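DELTA1-pyrroline-2-carboxylate reductase (Thermococcus litoralis DSM 5473, PDB 6T3E) catalyses the NAD(P)H-dependent reduction of delta-1-pyrroline-2-carboxylate to L-proline, a step linked to L-hydroxyproline metabolism. Local coordinates at residues 263-277 against 309-323. Sequence-based numbering, arbitrary orientation.
Sequences SKLVVDSKEGVLNES and RENNREITLFKSVGL. With NAI (1,4-dihydronicotinamide adenine dinucleotide), chain F; PRO (proline), chain E.
Asp-268 and Val-321 meet just past the ends of two parallel strands, where the loop 320-322 runs on to the bound proline and NADH, an example of a loop leaving a strand to supply contacts to a site. Val-321 N donates to Asp-268 OD2 at 3.0 Å, arriving from above the carboxylate plane, while OD1 lies 3.4 Å from Val-321 CG2. With chi1 at 55°, the carboxylate sits between the backbone N and carbonyl carbon of Asp-268 and is turned across the valine. Val-321 also packs CG2 on Val-273 CG2 at 4.0 Å and CG1 on Ser-277 CB, so helix 270-276 and Ser-277 just after it cover the same side chain. An alanine in place of Asp-268 would probably leave Val-321 N without this acceptor and let the loop carrying Ser-320 to Gly-322 shift. There Ser-320 OG donates to NADH O7N, and Val-321 O accepts from Arg-63, which also binds the proline.

Behind this loop, strands 264-267 and 316-319 pair in parallel, Val-266 N reaching Leu-317 O at 2.9 Å and Val-266 O taking Lys-319 N. Leu-265 CD1 lies alongside Leu-317 CD2 at 3.7 Å; on the opposite face Val-266 CG1 meets Phe-318 CD1, against helix 128-146. At the far end Lys-264 NZ forms salt bridges with Glu-310 OE1 at 3.2 Å and, longer, with Glu-314 OE1, and hydrogen-bonds to Gly-308 O. Nucleotide-binding Rossmann-type domains characteristically place their cofactor, as here, at the C-terminal ends of parallel strands.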
ATOM      1  N   SER B 263      10.905  18.434 -26.997  1.00 53.53           N
ATOM      2  CA  SER B 263      10.362  17.160 -27.440  1.00 51.60           C
ATOM      3  C   SER B 263       8.842  17.152 -27.414  1.00 53.47           C
ATOM      4  O   SER B 263       8.194  17.969 -26.751  1.00 53.03           O
ATOM      5  CB  SER B 263      10.872  16.003 -26.574  1.00 49.12           C
ATOM      6  OG  SER B 263      12.229  15.707 -26.834  1.00 50.40           O
ATOM      7  N   LYS B 264       8.291  16.194 -28.158  1.00 52.90           N
ATOM      8  CA  LYS B 264       6.880  15.835 -28.079  1.00 52.67           C
ATOM      9  C   LYS B 264       6.727  14.886 -26.899  1.00 51.87           C
ATOM     10  O   LYS B 264       7.175  13.736 -26.958  1.00 40.03           O
ATOM     11  CB  LYS B 264       6.424  15.187 -29.386  1.00 55.13           C
ATOM     12  CG  LYS B 264       4.919  15.192 -29.605  1.00 54.56           C
ATOM     13  CD  LYS B 264       4.496  14.079 -30.540  1.00 54.09           C
ATOM     14  CE  LYS B 264       3.503  14.567 -31.565  1.00 57.95           C
ATOM     15  NZ  LYS B 264       3.127  13.485 -32.507  1.00 60.19           N
ATOM     16  N   LEU B 265       6.093  15.370 -25.830  1.00 49.19           N
ATOM     17  CA  LEU B 265       6.147  14.721 -24.524  1.00 49.29           C
ATOM     18  C   LEU B 265       4.986  13.746 -24.337  1.00 53.06           C
ATOM     19  O   LEU B 265       3.815  14.138 -24.397  1.00 57.67           O
ATOM     20  CB  LEU B 265       6.152  15.785 -23.426  1.00 51.30           C
ATOM     21  CG  LEU B 265       6.191  15.316 -21.973  1.00 54.88           C
ATOM     22  CD1 LEU B 265       7.352  14.363 -21.757  1.00 54.47           C
ATOM     23  CD2 LEU B 265       6.298  16.512 -21.034  1.00 54.80           C
ATOM     24  N   VAL B 266       5.311  12.482 -24.074  1.00 50.86           N
ATOM     25  CA  VAL B 266       4.333  11.467 -23.694  1.00 49.40           C
ATOM     26  C   VAL B 266       4.713  10.945 -22.315  1.00 47.13           C
ATOM     27  O   VAL B 266       5.887  10.660 -22.056  1.00 47.79           O
ATOM     28  CB  VAL B 266       4.254  10.317 -24.721  1.00 45.64           C
ATOM     29  CG1 VAL B 266       3.356   9.204 -24.204  1.00 35.79           C
ATOM     30  CG2 VAL B 266       3.741  10.828 -26.061  1.00 43.26           C
ATOM     31  N   VAL B 267       3.720  10.820 -21.437  1.00 46.31           N
ATOM     32  CA  VAL B 267       3.933  10.400 -20.059  1.00 44.84           C
ATOM     33  C   VAL B 267       3.203   9.087 -19.828  1.00 49.60           C
ATOM     34  O   VAL B 267       2.211   8.785 -20.500  1.00 51.84           O
ATOM     35  CB  VAL B 267       3.450  11.472 -19.060  1.00 40.70           C
ATOM     36  CG1 VAL B 267       4.180  12.791 -19.306  1.00 44.85           C
ATOM     37  CG2 VAL B 267       1.953  11.650 -19.161  1.00 39.17           C
ATOM     38  N   ASP B 268       3.707   8.290 -18.881  1.00 51.11           N
ATOM     39  CA  ASP B 268       3.004   7.059 -18.528  1.00 52.16           C
ATOM     40  C   ASP B 268       1.654   7.375 -17.902  1.00 48.26           C
ATOM     41  O   ASP B 268       0.636   6.782 -18.263  1.00 49.31           O
ATOM     42  CB  ASP B 268       3.868   6.190 -17.597  1.00 56.68           C
ATOM     43  CG  ASP B 268       4.336   6.922 -16.361  1.00 61.38           C
ATOM     44  OD1 ASP B 268       3.901   6.566 -15.245  1.00 61.43           O
ATOM     45  OD2 ASP B 268       5.143   7.865 -16.502  1.00 67.03           O
ATOM     46  N   SER B 269       1.613   8.360 -17.020  1.00 46.22           N
ATOM     47  CA  SER B 269       0.352   8.837 -16.486  1.00 48.26           C
ATOM     48  C   SER B 269       0.559  10.283 -16.061  1.00 49.83           C
ATOM     49  O   SER B 269       1.626  10.632 -15.534  1.00 45.85           O
ATOM     50  CB  SER B 269      -0.141   7.960 -15.325  1.00 48.31           C
ATOM     51  OG  SER B 269       0.169   8.504 -14.054  1.00 52.08           O
ATOM     52  N   LYS B 270      -0.435  11.127 -16.371  1.00 51.98           N
ATOM     53  CA  LYS B 270      -0.353  12.535 -16.004  1.00 51.09           C
ATOM     54  C   LYS B 270      -0.350  12.694 -14.491  1.00 51.34           C
ATOM     55  O   LYS B 270       0.456  13.453 -13.934  1.00 50.63           O
ATOM     56  CB  LYS B 270      -1.518  13.308 -16.617  1.00 50.56           C
ATOM     57  CG  LYS B 270      -1.119  14.233 -17.736  1.00 55.38           C
ATOM     58  CD  LYS B 270      -2.311  15.045 -18.277  1.00 61.64           C
ATOM     59  CE  LYS B 270      -3.141  14.263 -19.310  1.00 62.89           C
ATOM     60  NZ  LYS B 270      -4.216  15.081 -19.970  1.00 62.73           N
ATOM     61  N   GLU B 271      -1.201  11.929 -13.807  1.00 46.48           N
ATOM     62  CA  GLU B 271      -1.288  12.038 -12.361  1.00 47.54           C
ATOM     63  C   GLU B 271       0.037  11.674 -11.712  1.00 50.40           C
ATOM     64  O   GLU B 271       0.480  12.343 -10.773  1.00 52.64           O
ATOM     65  CB  GLU B 271      -2.411  11.141 -11.845  1.00 48.60           C
ATOM     66  CG  GLU B 271      -2.933  11.519 -10.482  1.00 53.19           C
ATOM     67  CD  GLU B 271      -4.041  10.599 -10.017  1.00 55.25           C
ATOM     68  OE1 GLU B 271      -4.908  11.051  -9.239  1.00 52.28           O
ATOM     69  OE2 GLU B 271      -4.035   9.417 -10.424  1.00 62.54           O
ATOM     70  N   GLY B 272       0.702  10.638 -12.227  1.00 50.27           N
ATOM     71  CA  GLY B 272       1.963  10.220 -11.639  1.00 45.46           C
ATOM     72  C   GLY B 272       3.112  11.154 -11.975  1.00 45.58           C
ATOM     73  O   GLY B 272       3.827  11.621 -11.083  1.00 44.62           O
ATOM     74  N   VAL B 273       3.294  11.461 -13.260  1.00 44.58           N
ATOM     75  CA  VAL B 273       4.466  12.239 -13.653  1.00 44.83           C
ATOM     76  C   VAL B 273       4.411  13.631 -13.032  1.00 44.20           C
ATOM     77  O   VAL B 273       5.374  14.084 -12.404  1.00 44.53           O
ATOM     78  CB  VAL B 273       4.584  12.313 -15.188  1.00 46.26           C
ATOM     79  CG1 VAL B 273       5.298  13.579 -15.589  1.00 47.63           C
ATOM     80  CG2 VAL B 273       5.322  11.100 -15.751  1.00 44.08           C
ATOM     81  N   LEU B 274       3.254  14.295 -13.131  1.00 47.66           N
ATOM     82  CA  LEU B 274       3.105  15.659 -12.626  1.00 50.73           C
ATOM     83  C   LEU B 274       3.254  15.757 -11.114  1.00 49.15           C
ATOM     84  O   LEU B 274       3.515  16.849 -10.600  1.00 50.92           O
ATOM     85  CB  LEU B 274       1.741  16.223 -13.020  1.00 53.67           C
ATOM     86  CG  LEU B 274       1.536  16.605 -14.484  1.00 52.12           C
ATOM     87  CD1 LEU B 274       0.049  16.735 -14.788  1.00 56.38           C
ATOM     88  CD2 LEU B 274       2.248  17.871 -14.800  1.00 45.43           C
ATOM     89  N   ASN B 275       3.050  14.662 -10.389  1.00 47.95           N
ATOM     90  CA  ASN B 275       3.204  14.649  -8.942  1.00 48.95           C
ATOM     91  C   ASN B 275       4.560  14.133  -8.475  1.00 48.69           C
ATOM     92  O   ASN B 275       4.902  14.327  -7.303  1.00 48.30           O
ATOM     93  CB  ASN B 275       2.108  13.793  -8.296  1.00 51.59           C
ATOM     94  CG  ASN B 275       0.794  14.537  -8.146  1.00 58.05           C
ATOM     95  OD1 ASN B 275       0.556  15.225  -7.149  1.00 56.52           O
ATOM     96  ND2 ASN B 275      -0.075  14.395  -9.142  1.00 61.71           N
ATOM     97  N   GLU B 276       5.304  13.415  -9.322  1.00 48.53           N
ATOM     98  CA  GLU B 276       6.477  12.701  -8.826  1.00 47.01           C
ATOM     99  C   GLU B 276       7.761  13.016  -9.581  1.00 43.57           C
ATOM    100  O   GLU B 276       8.848  12.899  -9.011  1.00 42.94           O
ATOM    101  CB  GLU B 276       6.239  11.184  -8.869  1.00 47.86           C
ATOM    102  CG  GLU B 276       4.992  10.687  -8.134  1.00 47.87           C
ATOM    103  CD  GLU B 276       4.608   9.255  -8.531  1.00 52.94           C
ATOM    104  OE1 GLU B 276       5.072   8.789  -9.599  1.00 54.40           O
ATOM    105  OE2 GLU B 276       3.846   8.593  -7.781  1.00 52.60           O
ATOM    106  N   SER B 277       7.667  13.427 -10.847  1.00 43.69           N
ATOM    107  CA  SER B 277       8.835  13.496 -11.722  1.00 42.96           C
ATOM    108  C   SER B 277       9.413  14.905 -11.752  1.00 51.10           C
ATOM    109  O   SER B 277       8.823  15.812 -12.348  1.00 58.38           O
ATOM    110  CB  SER B 277       8.493  13.052 -13.139  1.00 41.57           C
ATOM    111  OG  SER B 277       9.657  13.141 -13.945  1.00 43.50           O
ATOM    112  N   ARG B 309       4.073   9.187 -33.104  1.00 62.16           N
ATOM    113  CA  ARG B 309       5.064   9.851 -33.946  1.00 61.40           C
ATOM    114  C   ARG B 309       4.473  10.093 -35.328  1.00 66.51           C
ATOM    115  O   ARG B 309       4.095   9.139 -36.016  1.00 68.31           O
ATOM    116  CB  ARG B 309       6.324   9.000 -34.056  1.00 59.74           C
ATOM    117  CG  ARG B 309       7.307   9.469 -35.109  1.00 62.38           C
ATOM    118  CD  ARG B 309       8.648   8.756 -34.956  1.00 65.20           C
ATOM    119  NE  ARG B 309       9.764   9.607 -35.349  1.00 69.67           N
ATOM    120  CZ  ARG B 309      10.406  10.433 -34.527  1.00 71.12           C
ATOM    121  NH1 ARG B 309      10.057  10.532 -33.252  1.00 67.54           N
ATOM    122  NH2 ARG B 309      11.404  11.164 -34.985  1.00 76.28           N
ATOM    123  N   GLU B 310       4.397  11.365 -35.728  1.00 67.98           N
ATOM    124  CA  GLU B 310       3.762  11.751 -36.984  1.00 68.38           C
ATOM    125  C   GLU B 310       4.738  12.039 -38.114  1.00 73.51           C
ATOM    126  O   GLU B 310       4.359  11.907 -39.282  1.00 77.52           O
ATOM    127  CB  GLU B 310       2.876  12.980 -36.773  1.00 67.82           C
ATOM    128  CG  GLU B 310       1.946  12.837 -35.588  1.00 68.86           C
ATOM    129  CD  GLU B 310       0.926  13.940 -35.514  1.00 73.58           C
ATOM    130  OE1 GLU B 310       0.798  14.558 -34.436  1.00 74.80           O
ATOM    131  OE2 GLU B 310       0.256  14.198 -36.534  1.00 77.13           O
ATOM    132  N   ASN B 311       5.968  12.450 -37.814  1.00 74.56           N
ATOM    133  CA  ASN B 311       6.925  12.767 -38.865  1.00 77.28           C
ATOM    134  C   ASN B 311       8.336  12.453 -38.389  1.00 76.14           C
ATOM    135  O   ASN B 311       8.576  12.158 -37.216  1.00 70.71           O
ATOM    136  CB  ASN B 311       6.807  14.231 -39.322  1.00 77.57           C
ATOM    137  CG  ASN B 311       7.180  15.217 -38.237  1.00 74.81           C
ATOM    138  OD1 ASN B 311       8.355  15.395 -37.922  1.00 75.12           O
ATOM    139  ND2 ASN B 311       6.179  15.875 -37.669  1.00 73.31           N
ATOM    140  N   ASN B 312       9.274  12.522 -39.337  1.00 82.65           N
ATOM    141  CA  ASN B 312      10.656  12.135 -39.082  1.00 86.87           C
ATOM    142  C   ASN B 312      11.432  13.174 -38.290  1.00 86.89           C
ATOM    143  O   ASN B 312      12.418  12.825 -37.633  1.00 83.55           O
ATOM    144  CB  ASN B 312      11.376  11.869 -40.401  1.00 92.15           C
ATOM    145  CG  ASN B 312      11.470  10.398 -40.717  1.00 96.05           C
ATOM    146  OD1 ASN B 312      10.583   9.614 -40.369  1.00 97.24           O
ATOM    147  ND2 ASN B 312      12.553  10.008 -41.372  1.00 97.81           N
ATOM    148  N   ARG B 313      11.035  14.443 -38.351  1.00 90.24           N
ATOM    149  CA  ARG B 313      11.878  15.485 -37.786  1.00 92.85           C
ATOM    150  C   ARG B 313      11.605  15.752 -36.315  1.00 94.58           C
ATOM    151  O   ARG B 313      12.479  16.298 -35.632  1.00 95.91           O
ATOM    152  CB  ARG B 313      11.701  16.788 -38.579  1.00 93.29           C
ATOM    153  CG  ARG B 313      11.836  16.616 -40.090  1.00 94.80           C
ATOM    154  CD  ARG B 313      12.462  17.847 -40.744  1.00 97.21           C
ATOM    155  NE  ARG B 313      13.121  17.543 -42.017  1.00100.31           N
ATOM    156  CZ  ARG B 313      14.135  16.690 -42.163  1.00100.52           C
ATOM    157  NH1 ARG B 313      14.670  16.488 -43.362  1.00100.26           N
ATOM    158  NH2 ARG B 313      14.620  16.040 -41.111  1.00 99.90           N
ATOM    159  N   GLU B 314      10.448  15.348 -35.799  1.00 95.37           N
ATOM    160  CA  GLU B 314      10.142  15.608 -34.399  1.00 94.02           C
ATOM    161  C   GLU B 314      11.035  14.775 -33.482  1.00 89.44           C
ATOM    162  O   GLU B 314      11.533  13.708 -33.855  1.00 90.46           O
ATOM    163  CB  GLU B 314       8.658  15.351 -34.095  1.00 98.95           C
ATOM    164  CG  GLU B 314       8.003  14.180 -34.819  1.00102.50           C
ATOM    165  CD  GLU B 314       6.478  14.175 -34.678  1.00105.72           C
ATOM    166  OE1 GLU B 314       5.868  13.082 -34.738  1.00105.86           O
ATOM    167  OE2 GLU B 314       5.887  15.264 -34.503  1.00107.26           O
ATOM    168  N   ILE B 315      11.281  15.301 -32.287  1.00 74.00           N
ATOM    169  CA  ILE B 315      11.978  14.571 -31.235  1.00 62.52           C
ATOM    170  C   ILE B 315      10.943  14.128 -30.212  1.00 58.00           C
ATOM    171  O   ILE B 315      10.227  14.964 -29.647  1.00 56.93           O
ATOM    172  CB  ILE B 315      13.073  15.420 -30.577  1.00 55.85           C
ATOM    173  CG1 ILE B 315      14.089  15.870 -31.623  1.00 53.75           C
ATOM    174  CG2 ILE B 315      13.754  14.627 -29.480  1.00 51.99           C
ATOM    175  CD1 ILE B 315      15.319  16.468 -31.046  1.00 45.44           C
ATOM    176  N   THR B 316      10.852  12.817 -29.985  1.00 56.80           N
ATOM    177  CA  THR B 316       9.851  12.238 -29.100  1.00 55.48           C
ATOM    178  C   THR B 316      10.487  11.795 -27.794  1.00 52.11           C
ATOM    179  O   THR B 316      11.540  11.151 -27.796  1.00 52.22           O
ATOM    180  CB  THR B 316       9.160  11.032 -29.750  1.00 58.87           C
ATOM    181  OG1 THR B 316      10.118  10.277 -30.507  1.00 61.87           O
ATOM    182  CG2 THR B 316       8.029  11.486 -30.664  1.00 57.96           C
ATOM    183  N   LEU B 317       9.808  12.094 -26.687  1.00 51.97           N
ATOM    184  CA  LEU B 317      10.286  11.760 -25.351  1.00 51.78           C
ATOM    185  C   LEU B 317       9.173  11.080 -24.573  1.00 53.39           C
ATOM    186  O   LEU B 317       8.120  11.682 -24.338  1.00 56.76           O
ATOM    187  CB  LEU B 317      10.765  13.011 -24.605  1.00 48.51           C
ATOM    188  CG  LEU B 317      10.718  12.923 -23.079  1.00 42.53           C
ATOM    189  CD1 LEU B 317      11.748  11.935 -22.575  1.00 37.36           C
ATOM    190  CD2 LEU B 317      10.932  14.297 -22.472  1.00 47.58           C
ATOM    191  N   PHE B 318       9.421   9.838 -24.152  1.00 49.81           N
ATOM    192  CA  PHE B 318       8.511   9.098 -23.282  1.00 45.54           C
ATOM    193  C   PHE B 318       9.068   9.155 -21.866  1.00 42.56           C
ATOM    194  O   PHE B 318      10.141   8.605 -21.591  1.00 41.37           O
ATOM    195  CB  PHE B 318       8.347   7.652 -23.748  1.00 42.92           C
ATOM    196  CG  PHE B 318       7.599   6.778 -22.768  1.00 37.38           C
ATOM    197  CD1 PHE B 318       6.333   7.135 -22.333  1.00 38.15           C
ATOM    198  CD2 PHE B 318       8.161   5.601 -22.292  1.00 33.38           C
ATOM    199  CE1 PHE B 318       5.643   6.339 -21.436  1.00 37.92           C
ATOM    200  CE2 PHE B 318       7.483   4.799 -21.399  1.00 31.34           C
ATOM    201  CZ  PHE B 318       6.219   5.169 -20.967  1.00 38.81           C
ATOM    202  N   LYS B 319       8.339   9.817 -20.973  1.00 38.18           N
ATOM    203  CA  LYS B 319       8.744   9.958 -19.584  1.00 36.56           C
ATOM    204  C   LYS B 319       7.976   8.953 -18.745  1.00 37.53           C
ATOM    205  O   LYS B 319       6.744   8.978 -18.721  1.00 42.29           O
ATOM    206  CB  LYS B 319       8.486  11.372 -19.074  1.00 35.76           C
ATOM    207  CG  LYS B 319       9.002  11.564 -17.666  1.00 36.02           C
ATOM    208  CD  LYS B 319      10.505  11.365 -17.626  1.00 34.57           C
ATOM    209  CE  LYS B 319      10.935  10.471 -16.485  1.00 32.49           C
ATOM    210  NZ  LYS B 319      12.422  10.578 -16.304  1.00 32.88           N
ATOM    211  N   SER B 320       8.697   8.078 -18.056  1.00 37.76           N
ATOM    212  CA  SER B 320       8.084   7.006 -17.291  1.00 38.01           C
ATOM    213  C   SER B 320       8.556   7.062 -15.852  1.00 37.36           C
ATOM    214  O   SER B 320       9.756   7.179 -15.598  1.00 43.17           O
ATOM    215  CB  SER B 320       8.398   5.642 -17.894  1.00 35.72           C
ATOM    216  OG  SER B 320       8.248   4.656 -16.901  1.00 35.47           O
ATOM    217  N   VAL B 321       7.605   7.010 -14.922  1.00 33.78           N
ATOM    218  CA  VAL B 321       7.892   6.905 -13.495  1.00 35.12           C
ATOM    219  C   VAL B 321       7.365   5.620 -12.881  1.00 42.70           C
ATOM    220  O   VAL B 321       7.692   5.335 -11.719  1.00 43.31           O
ATOM    221  CB  VAL B 321       7.334   8.113 -12.718  1.00 36.11           C
ATOM    222  CG1 VAL B 321       8.145   9.379 -13.058  1.00 35.04           C
ATOM    223  CG2 VAL B 321       5.867   8.288 -13.024  1.00 27.15           C
ATOM    224  N   GLY B 322       6.510   4.885 -13.578  1.00 48.71           N
ATOM    225  CA  GLY B 322       5.943   3.638 -13.092  1.00 48.52           C
ATOM    226  C   GLY B 322       4.472   3.799 -12.754  1.00 48.79           C
ATOM    227  O   GLY B 322       4.053   4.793 -12.148  1.00 54.65           O
ATOM    228  N   LEU B 323       3.674   2.821 -13.157  1.00 43.50           N
ATOM    229  CA  LEU B 323       2.249   2.808 -12.858  1.00 40.73           C
ATOM    230  C   LEU B 323       1.860   1.414 -12.375  1.00 37.85           C
ATOM    231  O   LEU B 323       2.326   0.406 -12.919  1.00 41.51           O
ATOM    232  CB  LEU B 323       1.419   3.222 -14.081  1.00 38.60           C
ATOM    233  CG  LEU B 323      -0.027   3.644 -13.796  1.00 39.19           C
ATOM    234  CD1 LEU B 323      -0.110   4.813 -12.824  1.00 34.25           C
ATOM    235  CD2 LEU B 323      -0.751   3.954 -15.098  1.00 41.24           C
TER
HETATM  236  PA  NAI F 402      20.902   1.082 -10.586  1.00 31.72           P
HETATM  237  O1A NAI F 402      21.565   1.708  -9.386  1.00 29.19           O
HETATM  238  O2A NAI F 402      21.090  -0.421 -10.554  1.00 40.13           O
HETATM  239  O5B NAI F 402      21.430   1.725 -12.006  1.00 33.81           O
HETATM  240  C5B NAI F 402      21.538   3.143 -12.004  1.00 38.51           C
HETATM  241  C4B NAI F 402      22.714   3.566 -12.990  1.00 42.55           C
HETATM  242  O4B NAI F 402      22.720   4.847 -13.160  1.00 43.09           O
HETATM  243  C3B NAI F 402      24.072   3.213 -12.341  1.00 43.60           C
HETATM  244  O3B NAI F 402      24.741   2.370 -13.165  1.00 44.35           O
HETATM  245  C2B NAI F 402      24.771   4.579 -12.184  1.00 38.88           C
HETATM  246  O2B NAI F 402      26.273   4.428 -12.277  1.00 33.85           O
HETATM  247  C1B NAI F 402      24.285   5.264 -13.180  1.00 42.64           C
HETATM  248  N9A NAI F 402      24.420   6.683 -12.991  1.00 40.24           N
HETATM  249  C8A NAI F 402      24.036   7.310 -11.876  1.00 38.55           C
HETATM  250  N7A NAI F 402      24.300   8.603 -12.032  1.00 38.48           N
HETATM  251  C5A NAI F 402      24.847   8.777 -13.247  1.00 38.73           C
HETATM  252  C6A NAI F 402      25.290   9.913 -13.880  1.00 44.54           C
HETATM  253  N6A NAI F 402      25.335  11.305 -13.476  1.00 47.56           N
HETATM  254  N1A NAI F 402      25.805   9.838 -15.106  1.00 47.41           N
HETATM  255  C2A NAI F 402      25.873   8.633 -15.723  1.00 48.92           C
HETATM  256  N3A NAI F 402      25.432   7.512 -15.099  1.00 44.31           N
HETATM  257  C4A NAI F 402      24.921   7.599 -13.845  1.00 38.15           C
HETATM  258  O3  NAI F 402      19.289   1.475 -10.463  1.00 36.86           O
HETATM  259  PN  NAI F 402      18.154   1.052 -11.607  1.00 35.12           P
HETATM  260  O1N NAI F 402      17.402  -0.114 -10.996  1.00 31.24           O
HETATM  261  O2N NAI F 402      18.799   0.714 -12.922  1.00 33.90           O
HETATM  262  O5D NAI F 402      17.145   2.305 -11.834  1.00 37.88           O
HETATM  263  C5D NAI F 402      17.519   3.262 -12.756  1.00 38.37           C
HETATM  264  C4D NAI F 402      16.540   4.460 -12.635  1.00 39.06           C
HETATM  265  O4D NAI F 402      15.323   4.136 -13.025  1.00 36.66           O
HETATM  266  C3D NAI F 402      16.411   4.880 -11.163  1.00 36.72           C
HETATM  267  O3D NAI F 402      16.380   6.260 -11.093  1.00 36.34           O
HETATM  268  C2D NAI F 402      15.046   4.335 -10.719  1.00 37.62           C
HETATM  269  O2D NAI F 402      14.549   5.167  -9.537  1.00 25.91           O
HETATM  270  C1D NAI F 402      14.325   4.473 -11.801  1.00 38.30           C
HETATM  271  N1N NAI F 402      13.219   3.501 -11.818  1.00 42.26           N
HETATM  272  C2N NAI F 402      11.898   3.882 -12.283  1.00 42.10           C
HETATM  273  C3N NAI F 402      10.898   2.787 -12.748  1.00 37.87           C
HETATM  274  C7N NAI F 402       9.856   3.237 -13.807  1.00 35.60           C
HETATM  275  O7N NAI F 402       9.937   4.333 -14.223  1.00 38.91           O
HETATM  276  N7N NAI F 402       8.801   2.307 -14.271  1.00 33.93           N
HETATM  277  C4N NAI F 402      11.289   1.323 -12.710  1.00 33.91           C
HETATM  278  C5N NAI F 402      12.435   1.021 -11.735  1.00 32.76           C
HETATM  279  C6N NAI F 402      13.428   2.138 -11.368  1.00 42.36           C
HETATM  280  N   PRO E 401       9.906   3.853  -9.248  1.00 45.38           N
HETATM  281  CA  PRO E 401      10.022   2.422  -9.545  1.00 46.29           C
HETATM  282  C   PRO E 401       8.689   1.697  -9.707  1.00 50.98           C
HETATM  283  O   PRO E 401       7.633   2.295  -9.962  1.00 51.27           O
HETATM  284  CB  PRO E 401      10.774   1.888  -8.327  1.00 44.23           C
HETATM  285  CG  PRO E 401      11.668   3.020  -7.925  1.00 43.63           C
HETATM  286  CD  PRO E 401      10.961   4.307  -8.321  1.00 45.22           C
HETATM  287  OXT PRO E 401       8.644   0.472  -9.582  1.00 53.03           O